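Long-range contact in putative protease I (Bacteroides thetaiotaomicron VPI-5482, PDB 3CNE), which binds flavins such as lumichrome, riboflavin, FMN and FAD as a homodimer, may store them, and appears to lack protease and chaperone activity: residues C16-I30 with E160-L174. Sequence-based numbering, arbitrary orientation.
With FMN (flavin mononucleotide), chain N.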
ATOM      1  N   CYS A  16       0.388  -2.958  -1.769  1.00 20.38           N
ATOM      2  CA  CYS A  16       0.280  -3.117  -0.354  1.00 21.73           C
ATOM      3  C   CYS A  16       1.698  -3.318   0.227  1.00 21.46           C
ATOM      4  O   CYS A  16       2.072  -2.615   1.160  1.00 21.87           O
ATOM      5  CB  CYS A  16      -0.654  -4.290   0.019  1.00 22.28           C
ATOM      6  SG  CYS A  16      -0.754  -4.483   1.836  1.00 24.13           S
ATOM      7  N   GLY A  17       2.501  -4.190  -0.381  1.00 20.39           N
ATOM      8  CA  GLY A  17       3.910  -4.376   0.067  1.00 20.42           C
ATOM      9  C   GLY A  17       4.726  -3.085  -0.066  1.00 20.92           C
ATOM     10  O   GLY A  17       5.368  -2.636   0.891  1.00 20.06           O
ATOM     11  N   LEU A  18       4.672  -2.476  -1.255  1.00 20.08           N
ATOM     12  CA  LEU A  18       5.468  -1.304  -1.555  1.00 20.18           C
ATOM     13  C   LEU A  18       5.266  -0.217  -0.488  1.00 20.39           C
ATOM     14  O   LEU A  18       6.223   0.226   0.126  1.00 20.62           O
ATOM     15  CB  LEU A  18       5.135  -0.736  -2.948  1.00 19.98           C
ATOM     16  CG  LEU A  18       5.965   0.490  -3.369  1.00 21.06           C
ATOM     17  CD1 LEU A  18       7.486   0.181  -3.381  1.00 18.48           C
ATOM     18  CD2 LEU A  18       5.518   1.025  -4.713  1.00 18.66           C
ATOM     19  N   PHE A  19       4.013   0.188  -0.285  1.00 20.75           N
ATOM     20  CA  PHE A  19       3.710   1.291   0.598  1.00 20.99           C
ATOM     21  C   PHE A  19       3.919   1.033   2.090  1.00 21.07           C
ATOM     22  O   PHE A  19       4.175   1.965   2.840  1.00 20.32           O
ATOM     23  CB  PHE A  19       2.349   1.903   0.265  1.00 20.91           C
ATOM     24  CG  PHE A  19       2.408   2.722  -0.972  1.00 22.46           C
ATOM     25  CD1 PHE A  19       2.047   2.183  -2.187  1.00 22.52           C
ATOM     26  CD2 PHE A  19       2.942   4.013  -0.931  1.00 21.68           C
ATOM     27  CE1 PHE A  19       2.122   2.944  -3.366  1.00 25.13           C
ATOM     28  CE2 PHE A  19       3.036   4.760  -2.096  1.00 20.38           C
ATOM     29  CZ  PHE A  19       2.635   4.224  -3.305  1.00 22.10           C
ATOM     30  N   GLN A  20       3.813  -0.219   2.507  1.00 20.75           N
ATOM     31  CA  GLN A  20       4.278  -0.577   3.856  1.00 22.37           C
ATOM     32  C   GLN A  20       5.727  -0.150   4.066  1.00 21.87           C
ATOM     33  O   GLN A  20       6.046   0.450   5.079  1.00 22.51           O
ATOM     34  CB  GLN A  20       4.144  -2.084   4.095  1.00 22.47           C
ATOM     35  CG  GLN A  20       2.731  -2.518   4.412  1.00 23.14           C
ATOM     36  CD  GLN A  20       2.712  -3.953   4.882  1.00 25.78           C
ATOM     37  OE1 GLN A  20       3.098  -4.247   6.026  1.00 25.50           O
ATOM     38  NE2 GLN A  20       2.320  -4.866   3.995  1.00 22.27           N
ATOM     39  N   TYR A  21       6.598  -0.428   3.096  1.00 21.36           N
ATOM     40  CA  TYR A  21       7.965   0.069   3.163  1.00 21.96           C
ATOM     41  C   TYR A  21       8.004   1.603   3.117  1.00 21.82           C
ATOM     42  O   TYR A  21       8.645   2.223   3.961  1.00 21.09           O
ATOM     43  CB  TYR A  21       8.841  -0.481   2.029  1.00 22.16           C
ATOM     44  CG  TYR A  21       9.032  -1.986   2.012  1.00 22.81           C
ATOM     45  CD1 TYR A  21       9.694  -2.636   3.068  1.00 26.12           C
ATOM     46  CD2 TYR A  21       8.613  -2.754   0.918  1.00 20.41           C
ATOM     47  CE1 TYR A  21       9.889  -4.031   3.056  1.00 25.34           C
ATOM     48  CE2 TYR A  21       8.817  -4.134   0.896  1.00 24.17           C
ATOM     49  CZ  TYR A  21       9.463  -4.761   1.971  1.00 21.30           C
ATOM     50  OH  TYR A  21       9.666  -6.122   1.975  1.00 21.32           O
ATOM     51  N   LEU A  22       7.320   2.202   2.138  1.00 21.77           N
ATOM     52  CA  LEU A  22       7.515   3.627   1.883  1.00 21.82           C
ATOM     53  C   LEU A  22       6.954   4.472   3.001  1.00 23.28           C
ATOM     54  O   LEU A  22       7.555   5.480   3.365  1.00 24.21           O
ATOM     55  CB  LEU A  22       6.970   4.057   0.523  1.00 21.36           C
ATOM     56  CG  LEU A  22       7.489   3.276  -0.692  1.00 19.42           C
ATOM     57  CD1 LEU A  22       6.979   3.919  -1.972  1.00 21.36           C
ATOM     58  CD2 LEU A  22       9.028   3.152  -0.704  1.00 18.40           C
ATOM     59  N   GLU A  23       5.802   4.077   3.541  1.00 24.38           N
ATOM     60  CA  GLU A  23       5.246   4.782   4.681  1.00 25.90           C
ATOM     61  C   GLU A  23       6.186   4.706   5.865  1.00 25.48           C
ATOM     62  O   GLU A  23       6.475   5.733   6.522  1.00 26.07           O
ATOM     63  CB  GLU A  23       3.897   4.219   5.080  1.00 27.06           C
ATOM     64  CG  GLU A  23       3.307   4.968   6.259  1.00 31.05           C
ATOM     65  CD  GLU A  23       2.181   4.252   6.865  1.00 36.33           C
ATOM     66  OE1 GLU A  23       2.327   3.033   7.121  1.00 42.37           O
ATOM     67  OE2 GLU A  23       1.141   4.906   7.070  1.00 39.29           O
ATOM     68  N   ALA A  24       6.658   3.503   6.154  1.00 24.83           N
ATOM     69  CA  ALA A  24       7.597   3.337   7.284  1.00 25.27           C
ATOM     70  C   ALA A  24       8.859   4.211   7.128  1.00 25.07           C
ATOM     71  O   ALA A  24       9.246   4.895   8.077  1.00 25.10           O
ATOM     72  CB  ALA A  24       7.954   1.858   7.503  1.00 24.88           C
ATOM     73  N   PHE A  25       9.472   4.204   5.941  1.00 24.55           N
ATOM     74  CA  PHE A  25      10.671   5.012   5.701  1.00 25.18           C
ATOM     75  C   PHE A  25      10.351   6.482   5.874  1.00 24.72           C
ATOM     76  O   PHE A  25      11.067   7.182   6.574  1.00 25.07           O
ATOM     77  CB  PHE A  25      11.274   4.803   4.294  1.00 24.70           C
ATOM     78  CG  PHE A  25      11.759   3.409   4.015  1.00 24.36           C
ATOM     79  CD1 PHE A  25      12.251   2.593   5.027  1.00 26.33           C
ATOM     80  CD2 PHE A  25      11.758   2.922   2.717  1.00 23.53           C
ATOM     81  CE1 PHE A  25      12.694   1.282   4.752  1.00 24.88           C
ATOM     82  CE2 PHE A  25      12.220   1.622   2.425  1.00 23.21           C
ATOM     83  CZ  PHE A  25      12.681   0.801   3.448  1.00 24.05           C
ATOM     84  N   PHE A  26       9.259   6.932   5.250  1.00 25.16           N
ATOM     85  CA  PHE A  26       8.884   8.341   5.256  1.00 24.79           C
ATOM     86  C   PHE A  26       8.601   8.846   6.665  1.00 25.71           C
ATOM     87  O   PHE A  26       9.050   9.930   7.054  1.00 25.52           O
ATOM     88  CB  PHE A  26       7.682   8.616   4.333  1.00 24.92           C
ATOM     89  CG  PHE A  26       7.515  10.065   4.032  1.00 24.53           C
ATOM     90  CD1 PHE A  26       8.347  10.690   3.119  1.00 23.71           C
ATOM     91  CD2 PHE A  26       6.579  10.827   4.707  1.00 26.76           C
ATOM     92  CE1 PHE A  26       8.239  12.060   2.870  1.00 26.18           C
ATOM     93  CE2 PHE A  26       6.461  12.209   4.453  1.00 28.88           C
ATOM     94  CZ  PHE A  26       7.298  12.812   3.528  1.00 26.27           C
ATOM     95  N   GLU A  27       7.864   8.048   7.430  1.00 26.07           N
ATOM     96  CA  GLU A  27       7.498   8.425   8.790  1.00 28.14           C
ATOM     97  C   GLU A  27       8.680   8.330   9.740  1.00 26.95           C
ATOM     98  O   GLU A  27       8.673   8.981  10.780  1.00 27.05           O
ATOM     99  CB  GLU A  27       6.275   7.629   9.288  1.00 28.14           C
ATOM    100  CG  GLU A  27       4.992   8.041   8.518  1.00 31.77           C
ATOM    101  CD  GLU A  27       3.700   7.385   8.996  1.00 33.50           C
ATOM    102  OE1 GLU A  27       3.769   6.362   9.727  1.00 38.99           O
ATOM    103  OE2 GLU A  27       2.605   7.884   8.597  1.00 37.93           O
ATOM    104  N   ASN A  28       9.715   7.571   9.371  1.00 26.00           N
ATOM    105  CA  ASN A  28      10.937   7.554  10.193  1.00 25.68           C
ATOM    106  C   ASN A  28      12.107   8.364   9.657  1.00 24.74           C
ATOM    107  O   ASN A  28      13.218   8.279  10.183  1.00 24.62           O
ATOM    108  CB  ASN A  28      11.351   6.131  10.494  1.00 25.75           C
ATOM    109  CG  ASN A  28      10.349   5.446  11.385  1.00 27.77           C
ATOM    110  OD1 ASN A  28      10.340   5.668  12.594  1.00 30.41           O
ATOM    111  ND2 ASN A  28       9.461   4.666  10.789  1.00 27.66           N
ATOM    112  N   GLY A  29      11.845   9.144   8.617  1.00 22.96           N
ATOM    113  CA  GLY A  29      12.858  10.004   7.995  1.00 23.18           C
ATOM    114  C   GLY A  29      14.022   9.289   7.327  1.00 23.40           C
ATOM    115  O   GLY A  29      15.116   9.832   7.245  1.00 23.83           O
ATOM    116  N   ILE A  30      13.798   8.078   6.828  1.00 23.82           N
ATOM    117  CA  ILE A  30      14.852   7.314   6.162  1.00 23.64           C
ATOM    118  C   ILE A  30      14.778   7.655   4.683  1.00 24.12           C
ATOM    119  O   ILE A  30      13.698   7.633   4.073  1.00 24.02           O
ATOM    120  CB  ILE A  30      14.655   5.770   6.388  1.00 24.08           C
ATOM    121  CG1 ILE A  30      14.874   5.394   7.860  1.00 22.80           C
ATOM    122  CG2 ILE A  30      15.580   4.961   5.473  1.00 24.81           C
ATOM    123  CD1 ILE A  30      14.022   4.166   8.295  1.00 22.25           C
ATOM    124  N   GLU A 160       3.344  -9.944   1.806  1.00 26.76           N
ATOM    125  CA  GLU A 160       2.936  -8.592   2.192  1.00 27.13           C
ATOM    126  C   GLU A 160       2.260  -8.623   3.549  1.00 26.90           C
ATOM    127  O   GLU A 160       2.331  -7.660   4.302  1.00 27.13           O
ATOM    128  CB  GLU A 160       1.972  -7.962   1.155  1.00 27.64           C
ATOM    129  CG  GLU A 160       2.633  -7.614  -0.180  1.00 31.57           C
ATOM    130  CD  GLU A 160       2.812  -8.828  -1.121  1.00 36.28           C
ATOM    131  OE1 GLU A 160       3.493  -8.685  -2.183  1.00 38.32           O
ATOM    132  OE2 GLU A 160       2.282  -9.924  -0.792  1.00 35.85           O
ATOM    133  N   ASN A 161       1.590  -9.721   3.884  1.00 26.52           N
ATOM    134  CA  ASN A 161       0.933  -9.742   5.185  1.00 27.28           C
ATOM    135  C   ASN A 161       1.825 -10.101   6.369  1.00 26.09           C
ATOM    136  O   ASN A 161       1.370 -10.056   7.502  1.00 26.02           O
ATOM    137  CB  ASN A 161      -0.308 -10.621   5.176  1.00 29.76           C
ATOM    138  CG  ASN A 161      -0.140 -11.823   4.342  1.00 34.09           C
ATOM    139  OD1 ASN A 161       0.465 -12.799   4.784  1.00 40.43           O
ATOM    140  ND2 ASN A 161      -0.664 -11.779   3.091  1.00 39.57           N
ATOM    141  N   THR A 162       3.082 -10.448   6.120  1.00 24.63           N
ATOM    142  CA  THR A 162       4.008 -10.672   7.243  1.00 24.10           C
ATOM    143  C   THR A 162       5.137  -9.621   7.354  1.00 24.19           C
ATOM    144  O   THR A 162       6.049  -9.728   8.222  1.00 22.73           O
ATOM    145  CB  THR A 162       4.629 -12.068   7.195  1.00 23.97           C
ATOM    146  OG1 THR A 162       5.427 -12.209   6.015  1.00 23.79           O
ATOM    147  CG2 THR A 162       3.570 -13.139   7.218  1.00 23.81           C
ATOM    148  N   ILE A 163       5.100  -8.629   6.469  1.00 23.32           N
ATOM    149  CA  ILE A 163       6.094  -7.552   6.500  1.00 22.79           C
ATOM    150  C   ILE A 163       6.155  -6.908   7.900  1.00 23.50           C
ATOM    151  O   ILE A 163       7.247  -6.676   8.437  1.00 22.31           O
ATOM    152  CB  ILE A 163       5.851  -6.499   5.404  1.00 22.57           C
ATOM    153  CG1 ILE A 163       6.224  -7.086   4.034  1.00 23.16           C
ATOM    154  CG2 ILE A 163       6.717  -5.228   5.667  1.00 22.71           C
ATOM    155  CD1 ILE A 163       5.726  -6.269   2.846  1.00 22.89           C
ATOM    156  N   TRP A 164       4.976  -6.687   8.496  1.00 24.06           N
ATOM    157  CA  TRP A 164       4.855  -6.111   9.840  1.00 24.77           C
ATOM    158  C   TRP A 164       5.738  -6.822  10.870  1.00 25.39           C
ATOM    159  O   TRP A 164       6.166  -6.182  11.823  1.00 25.34           O
ATOM    160  CB  TRP A 164       3.394  -6.104  10.329  1.00 24.87           C
ATOM    161  CG  TRP A 164       2.845  -7.461  10.742  1.00 25.85           C
ATOM    162  CD1 TRP A 164       2.275  -8.384   9.942  1.00 25.04           C
ATOM    163  CD2 TRP A 164       2.827  -8.014  12.070  1.00 27.29           C
ATOM    164  NE1 TRP A 164       1.887  -9.486  10.668  1.00 27.01           N
ATOM    165  CE2 TRP A 164       2.210  -9.275  11.986  1.00 28.40           C
ATOM    166  CE3 TRP A 164       3.266  -7.555  13.326  1.00 29.70           C
ATOM    167  CZ2 TRP A 164       2.038 -10.100  13.107  1.00 28.36           C
ATOM    168  CZ3 TRP A 164       3.077  -8.374  14.447  1.00 27.66           C
ATOM    169  CH2 TRP A 164       2.473  -9.624  14.326  1.00 26.24           C
ATOM    170  N   THR A 165       5.983  -8.131  10.692  1.00 25.55           N
ATOM    171  CA  THR A 165       6.789  -8.919  11.661  1.00 26.38           C
ATOM    172  C   THR A 165       8.283  -8.575  11.676  1.00 27.32           C
ATOM    173  O   THR A 165       8.981  -8.877  12.649  1.00 27.21           O
ATOM    174  CB  THR A 165       6.664 -10.454  11.481  1.00 26.28           C
ATOM    175  OG1 THR A 165       7.251 -10.862  10.231  1.00 25.04           O
ATOM    176  CG2 THR A 165       5.220 -10.909  11.592  1.00 26.62           C
HETATM  177  N   MSE A 166       8.780  -7.952  10.615  1.00 27.88           N
HETATM  178  CA  MSE A 166      10.196  -7.611  10.553  1.00 30.35           C
HETATM  179  C   MSE A 166      10.451  -6.117  10.367  1.00 28.53           C
HETATM  180  O   MSE A 166      11.572  -5.670  10.474  1.00 27.51           O
HETATM  181  CB  MSE A 166      10.887  -8.374   9.435  1.00 30.27           C
HETATM  182  CG  MSE A 166      10.296  -8.076   8.062  1.00 32.65           C
HETATM  183 SE   MSE A 166      11.522  -8.452   6.589  1.00 39.04          SE
HETATM  184  CE  MSE A 166      11.611  -6.625   5.875  1.00 36.95           C
ATOM    185  N   LEU A 167       9.411  -5.354  10.065  1.00 28.55           N
ATOM    186  CA  LEU A 167       9.574  -3.955   9.687  1.00 28.61           C
ATOM    187  C   LEU A 167      10.173  -3.074  10.808  1.00 28.76           C
ATOM    188  O   LEU A 167      11.020  -2.225  10.518  1.00 28.65           O
ATOM    189  CB  LEU A 167       8.248  -3.393   9.140  1.00 28.90           C
ATOM    190  CG  LEU A 167       8.282  -2.069   8.388  1.00 28.05           C
ATOM    191  CD1 LEU A 167       9.282  -2.106   7.244  1.00 28.97           C
ATOM    192  CD2 LEU A 167       6.861  -1.728   7.885  1.00 28.37           C
ATOM    193  N   PRO A 168       9.770  -3.281  12.082  1.00 29.08           N
ATOM    194  CA  PRO A 168      10.435  -2.507  13.146  1.00 29.38           C
ATOM    195  C   PRO A 168      11.946  -2.758  13.205  1.00 29.11           C
ATOM    196  O   PRO A 168      12.710  -1.818  13.441  1.00 29.42           O
ATOM    197  CB  PRO A 168       9.761  -3.029  14.434  1.00 29.85           C
ATOM    198  CG  PRO A 168       8.396  -3.484  13.956  1.00 29.80           C
ATOM    199  CD  PRO A 168       8.741  -4.172  12.653  1.00 29.54           C
ATOM    200  N   LYS A 169      12.368  -4.001  12.992  1.00 28.33           N
ATOM    201  CA  LYS A 169      13.801  -4.321  12.952  1.00 28.68           C
ATOM    202  C   LYS A 169      14.473  -3.657  11.743  1.00 27.23           C
ATOM    203  O   LYS A 169      15.599  -3.198  11.838  1.00 26.69           O
ATOM    204  CB  LYS A 169      14.030  -5.851  12.951  1.00 28.86           C
ATOM    205  CG  LYS A 169      13.665  -6.549  14.281  1.00 30.99           C
ATOM    206  CD  LYS A 169      14.061  -8.037  14.340  1.00 31.99           C
ATOM    207  CE  LYS A 169      13.116  -8.991  13.570  1.00 38.32           C
ATOM    208  NZ  LYS A 169      11.972  -9.617  14.353  1.00 40.12           N
ATOM    209  N   VAL A 170      13.772  -3.597  10.601  1.00 26.51           N
ATOM    210  CA  VAL A 170      14.330  -2.973   9.399  1.00 25.58           C
ATOM    211  C   VAL A 170      14.534  -1.487   9.647  1.00 25.57           C
ATOM    212  O   VAL A 170      15.577  -0.927   9.311  1.00 25.57           O
ATOM    213  CB  VAL A 170      13.411  -3.158   8.182  1.00 26.08           C
ATOM    214  CG1 VAL A 170      13.959  -2.378   6.978  1.00 24.14           C
ATOM    215  CG2 VAL A 170      13.296  -4.621   7.869  1.00 25.17           C
ATOM    216  N   ILE A 171      13.516  -0.858  10.216  1.00 26.07           N
ATOM    217  CA  ILE A 171      13.572   0.564  10.538  1.00 26.20           C
ATOM    218  C   ILE A 171      14.738   0.827  11.494  1.00 26.76           C
ATOM    219  O   ILE A 171      15.533   1.726  11.252  1.00 26.98           O
ATOM    220  CB  ILE A 171      12.245   1.092  11.135  1.00 26.11           C
ATOM    221  CG1 ILE A 171      11.099   1.029  10.105  1.00 26.44           C
ATOM    222  CG2 ILE A 171      12.418   2.551  11.639  1.00 25.20           C
ATOM    223  CD1 ILE A 171      11.425   1.701   8.789  1.00 27.02           C
ATOM    224  N   GLU A 172      14.828   0.037  12.564  1.00 28.28           N
ATOM    225  CA  GLU A 172      15.889   0.186  13.569  1.00 29.93           C
ATOM    226  C   GLU A 172      17.283   0.100  12.925  1.00 29.94           C
ATOM    227  O   GLU A 172      18.164   0.906  13.229  1.00 29.69           O
ATOM    228  CB  GLU A 172      15.689  -0.828  14.702  1.00 30.39           C
ATOM    229  CG  GLU A 172      16.918  -1.100  15.609  1.00 35.82           C
ATOM    230  CD  GLU A 172      17.135  -0.049  16.702  1.00 42.60           C
ATOM    231  OE1 GLU A 172      18.222   0.592  16.717  1.00 45.60           O
ATOM    232  OE2 GLU A 172      16.230   0.139  17.551  1.00 45.40           O
ATOM    233  N   ALA A 173      17.458  -0.839  11.999  1.00 30.61           N
ATOM    234  CA  ALA A 173      18.743  -1.027  11.280  1.00 30.62           C
ATOM    235  C   ALA A 173      19.103   0.122  10.336  1.00 30.85           C
ATOM    236  O   ALA A 173      20.279   0.332  10.027  1.00 30.69           O
ATOM    237  CB  ALA A 173      18.739  -2.351  10.521  1.00 30.52           C
ATOM    238  N   LEU A 174      18.097   0.861   9.873  1.00 31.42           N
ATOM    239  CA  LEU A 174      18.313   1.937   8.897  1.00 32.68           C
ATOM    240  C   LEU A 174      18.461   3.344   9.494  1.00 34.46           C
ATOM    241  O   LEU A 174      18.710   4.309   8.763  1.00 34.74           O
ATOM    242  CB  LEU A 174      17.183   1.931   7.856  1.00 31.64           C
ATOM    243  CG  LEU A 174      17.268   0.833   6.788  1.00 31.59           C
ATOM    244  CD1 LEU A 174      15.960   0.726   6.046  1.00 31.07           C
ATOM    245  CD2 LEU A 174      18.390   1.161   5.810  1.00 32.86           C
TER
HETATM  246  N1  FMN N 201      -0.218  -5.489  10.891  1.00 50.94           N
HETATM  247  C2  FMN N 201      -0.444  -5.584   9.534  1.00 51.13           C
HETATM  248  O2  FMN N 201      -0.180  -4.614   8.815  1.00 51.43           O
HETATM  249  N3  FMN N 201      -0.964  -6.755   9.000  1.00 51.08           N
HETATM  250  C4  FMN N 201      -1.263  -7.831   9.831  1.00 51.09           C
HETATM  251  O4  FMN N 201      -1.675  -8.898   9.349  1.00 51.94           O
HETATM  252  C4A FMN N 201      -1.030  -7.732  11.203  1.00 50.69           C
HETATM  253  N5  FMN N 201      -1.319  -8.796  12.041  1.00 50.75           N
HETATM  254  C5A FMN N 201      -1.083  -8.674  13.398  1.00 50.89           C
HETATM  255  C6  FMN N 201      -1.372  -9.738  14.237  1.00 51.12           C
HETATM  256  C7  FMN N 201      -1.136  -9.649  15.607  1.00 51.55           C
HETATM  257  C7M FMN N 201      -0.812 -10.938  16.314  1.00 53.26           C
HETATM  258  C8  FMN N 201      -0.636  -8.457  16.151  1.00 51.48           C
HETATM  259  C8M FMN N 201      -1.144  -8.039  17.513  1.00 53.15           C
HETATM  260  C9  FMN N 201      -0.330  -7.407  15.286  1.00 51.32           C
HETATM  261  C9A FMN N 201      -0.559  -7.490  13.919  1.00 50.93           C
HETATM  262  N10 FMN N 201      -0.266  -6.413  13.086  1.00 51.35           N
HETATM  263  C10 FMN N 201      -0.508  -6.549  11.731  1.00 50.98           C
HETATM  264  C1' FMN N 201       0.863  -5.487  13.443  1.00 55.16           C
HETATM  265  C2' FMN N 201       0.444  -4.120  13.969  1.00 59.40           C
HETATM  266  O2' FMN N 201       0.232  -3.228  12.886  1.00 59.50           O
HETATM  267  C3' FMN N 201       1.546  -3.594  14.896  1.00 61.21           C
HETATM  268  O3' FMN N 201       1.720  -4.504  15.966  1.00 62.17           O
HETATM  269  C4' FMN N 201       1.250  -2.200  15.455  1.00 62.68           C
HETATM  270  O4' FMN N 201       1.688  -1.189  14.562  1.00 64.05           O
HETATM  271  O   HOH W   1       2.498  -6.629   7.030  1.00 21.92           O
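The backbone O of Glu160, in this DJ-1/PfpI family domain, is gripped by Gln20 and by a water. Gln20 NE2 donates to it at 2.8 Å in a nearly straight bond, 168° at the hydrogen. The oxygen lies in the amide plane of Gln20. The water also donates to Gln20 OE1 and accepts from Trp164 N, so both ends of the amide are held and its rotation is fixed. The contact sets helix 16-27 beside the C-terminal helix 167-174 on one side of the central sheet; their axes cross at -43°. Glu160 CG lies 3.4 Å from Gly17 N, where the helix has no side chain. Glu160 OE1 is hydrogen-bonded to His110 NE2, and Tyr21 OH to His110 ND1; the zinc ligand Cys111 is close by. Ile163 CD1 approaches Tyr21 OH, and the two side chains cross at about a right angle. Ala24 CB touches both Leu167 CD2 and Ile171 CD1. Phe25 CE1 meets Leu174 CD1 at 3.6 Å. Gly29 closes helix 16-27 in a Schellman motif, and Ile30 CD1 reaches Ile171 CD1. A hydrogen bond from Asn28 ND2 to Ala24 O holds the amide against Ile171 CG2. With CG between backbone N and carbonyl carbon (chi1 74°), Trp164 swings away from helix 16-27 and stacks one ring face on the isoalloxazine. Thr165 CG2 lies over the centre of the opposite face, 3.4 Å above the indole plane.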